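Local coordinates for auracyanin-B-2 (Chloroflexus aurantiacus, PDB 1QHQ), which carries a type 1 blue copper centre and probably serves as a soluble electron acceptor for the membrane-bound alternative complex III, at residues A[11-16]-A[109-114]. Residues are numbered along the deposited sequence; the frame is centred on the assembly and turned at random. Where two conformers were deposited one is given.
Sequences VNETPA and TFRTPA
Val11 N donates to Thr109 O, at 3.1 Å with an N-H...O angle of 159°, the one backbone hydrogen bond between 11-16 and 109-114; it ties the N-terminal arm of the cupredoxin beta-sandwich to strand 104-111. That strand lies at the margin of a three-stranded sheet. Along one edge it pairs with strand 42-49, as the backbone bond between Phe110 and Val43 attests. Asn9 extends the arm's attachment: its ND2 is hydrogen-bonded to Arg111 O, and the backbones of the two residues are also hydrogen-bonded. Residues 11-16 form no regular strand; their closest CA approach is Val11 to Phe110, and the loop leads into strand 17-22. Val11 O lies 3.4 Å from Thr109 O, but both are acceptors and no bond joins them; instead Val11 O receives a weak bond from Glu13 N.

Two side chains supply the charged half of the contact. In the conformers described, Arg111 reaches Glu13 with NH2 alone, which meets the carboxylate at OE1 (2.8 Å, salt bridge) and at OE2 (3.1 Å, hydrogen bond). The OE2 bond is close to the guanidinium plane and enters on the syn side of the oxygen, yet the two planes are 42° apart, so this is not a flat two-nitrogen, two-oxygen pairing. A bend at chi3 (-59°) turns the arginine's end toward the arm. NH1 has a separate acceptor, Asn40 O, through a weak bond. Both side chains have a second conformer, so these links are probably not permanent.

Van der Waals contact of methyl groups with backbone atoms adds to the polar links. CG2 of Val11 packs 4.0 Å from Arg111 N, and Val11, Thr109 and Arg111 all touch Val42. The contact lies at the surface, away from the copper site. In Thr109, CG2 stands anti to the backbone N, which brings this methyl to 3.6 Å from Val11 O and 3.7 Å from Glu13 O.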
loop_
_atom_site.group_PDB
_atom_site.type_symbol
_atom_site.label_atom_id
_atom_site.label_comp_id
_atom_site.label_asym_id
_atom_site.label_seq_id
_atom_site.Cartn_x
_atom_site.Cartn_y
_atom_site.Cartn_z
ATOM N N VAL A 11 0.682 13.689 -1.621
ATOM C CA VAL A 11 0.560 15.099 -2.032
ATOM C C VAL A 11 -0.914 15.416 -2.230
ATOM O O VAL A 11 -1.726 14.545 -2.571
ATOM C CB VAL A 11 1.330 15.419 -3.316
ATOM C CG1 VAL A 11 2.836 15.405 -3.148
ATOM C CG2 VAL A 11 0.907 14.544 -4.474
ATOM N N ASN A 12 -1.272 16.681 -2.012
ATOM C CA ASN A 12 -2.606 17.178 -2.331
ATOM C C ASN A 12 -2.549 17.870 -3.681
ATOM O O ASN A 12 -2.482 19.100 -3.839
ATOM C CB ASN A 12 -3.075 18.146 -1.231
ATOM C CG ASN A 12 -3.744 17.399 -0.081
ATOM O OD1 ASN A 12 -4.474 16.451 -0.334
ATOM N ND2 ASN A 12 -3.510 17.801 1.158
ATOM N N GLU A 13 -2.421 17.055 -4.730
ATOM C CA GLU A 13 -2.326 17.501 -6.098
ATOM C C GLU A 13 -3.277 16.709 -6.983
ATOM O O GLU A 13 -3.643 15.580 -6.625
ATOM C CB GLU A 13 -0.892 17.311 -6.648
ATOM C CG GLU A 13 0.066 18.297 -5.972
ATOM C CD GLU A 13 1.496 18.169 -6.450
ATOM O OE1 GLU A 13 1.736 18.352 -7.658
ATOM O OE2 GLU A 13 2.384 18.042 -5.591
ATOM N N THR A 14 -3.637 17.282 -8.108
ATOM C CA THR A 14 -4.538 16.554 -9.035
ATOM C C THR A 14 -3.740 15.416 -9.654
ATOM O O THR A 14 -2.615 15.583 -10.117
ATOM C CB THR A 14 -5.084 17.503 -10.104
ATOM O OG1 THR A 14 -5.425 16.752 -11.281
ATOM C CG2 THR A 14 -4.106 18.585 -10.457
ATOM N N PRO A 15 -4.315 14.208 -9.638
ATOM C CA PRO A 15 -3.611 13.062 -10.176
ATOM C C PRO A 15 -3.399 13.178 -11.687
ATOM O O PRO A 15 -4.325 13.559 -12.399
ATOM C CB PRO A 15 -4.498 11.886 -9.822
ATOM C CG PRO A 15 -5.718 12.401 -9.218
ATOM C CD PRO A 15 -5.638 13.883 -9.090
ATOM N N ALA A 16 -2.227 12.758 -12.130
ATOM C CA ALA A 16 -1.955 12.662 -13.577
ATOM C C ALA A 16 -2.420 11.309 -14.096
ATOM O O ALA A 16 -2.632 11.072 -15.290
ATOM C CB ALA A 16 -0.493 12.857 -13.848
ATOM N N THR A 109 -3.155 9.398 -2.591
ATOM C CA THR A 109 -2.657 10.199 -3.739
ATOM C C THR A 109 -1.236 10.617 -3.409
ATOM O O THR A 109 -0.980 11.198 -2.344
ATOM C CB THR A 109 -3.520 11.429 -3.967
ATOM O OG1 THR A 109 -4.853 10.992 -4.366
ATOM C CG2 THR A 109 -2.949 12.307 -5.108
ATOM N N PHE A 110 -0.311 10.230 -4.277
ATOM C CA PHE A 110 1.094 10.393 -3.978
ATOM C C PHE A 110 1.894 10.707 -5.238
ATOM O O PHE A 110 1.504 10.325 -6.337
ATOM C CB PHE A 110 1.669 9.182 -3.243
ATOM C CG PHE A 110 1.698 7.915 -4.062
ATOM C CD1 PHE A 110 0.556 7.170 -4.260
ATOM C CD2 PHE A 110 2.882 7.479 -4.646
ATOM C CE1 PHE A 110 0.594 6.019 -5.020
ATOM C CE2 PHE A 110 2.922 6.353 -5.438
ATOM C CZ PHE A 110 1.768 5.571 -5.577
ATOM N N ARG A 111 3.096 11.236 -5.016
ATOM C CA ARG A 111 4.049 11.399 -6.120
ATOM C C ARG A 111 4.942 10.153 -6.163
ATOM O O ARG A 111 5.532 9.759 -5.169
ATOM C CB ARG A 111 4.897 12.663 -5.932
ATOM C CG ARG A 111 5.833 12.900 -7.131
ATOM C CD ARG A 111 6.504 14.266 -7.014
ATOM N NE ARG A 111 5.511 15.342 -6.965
ATOM C CZ ARG A 111 4.986 15.910 -8.043
ATOM N NH1 ARG A 111 5.351 15.468 -9.249
ATOM N NH2 ARG A 111 4.078 16.863 -7.964
ATOM N N THR A 112 4.928 9.500 -7.321
ATOM C CA THR A 112 5.790 8.293 -7.420
ATOM C C THR A 112 7.252 8.692 -7.235
ATOM O O THR A 112 7.650 9.817 -7.565
ATOM C CB THR A 112 5.593 7.643 -8.785
ATOM O OG1 THR A 112 5.852 8.658 -9.782
ATOM C CG2 THR A 112 4.162 7.140 -8.988
ATOM N N PRO A 113 8.058 7.784 -6.724
ATOM C CA PRO A 113 9.471 7.975 -6.500
ATOM C C PRO A 113 10.292 7.906 -7.779
ATOM O O PRO A 113 9.730 7.956 -8.885
ATOM C CB PRO A 113 9.814 6.808 -5.547
ATOM C CG PRO A 113 8.923 5.711 -6.078
ATOM C CD PRO A 113 7.598 6.421 -6.323
ATOM N N ALA A 114 11.614 7.893 -7.653
ATOM C CA ALA A 114 12.498 7.837 -8.859
ATOM C C ALA A 114 12.372 6.506 -9.557
ATOM O O ALA A 114 11.880 5.528 -8.936
ATOM C CB ALA A 114 13.936 7.950 -8.290
#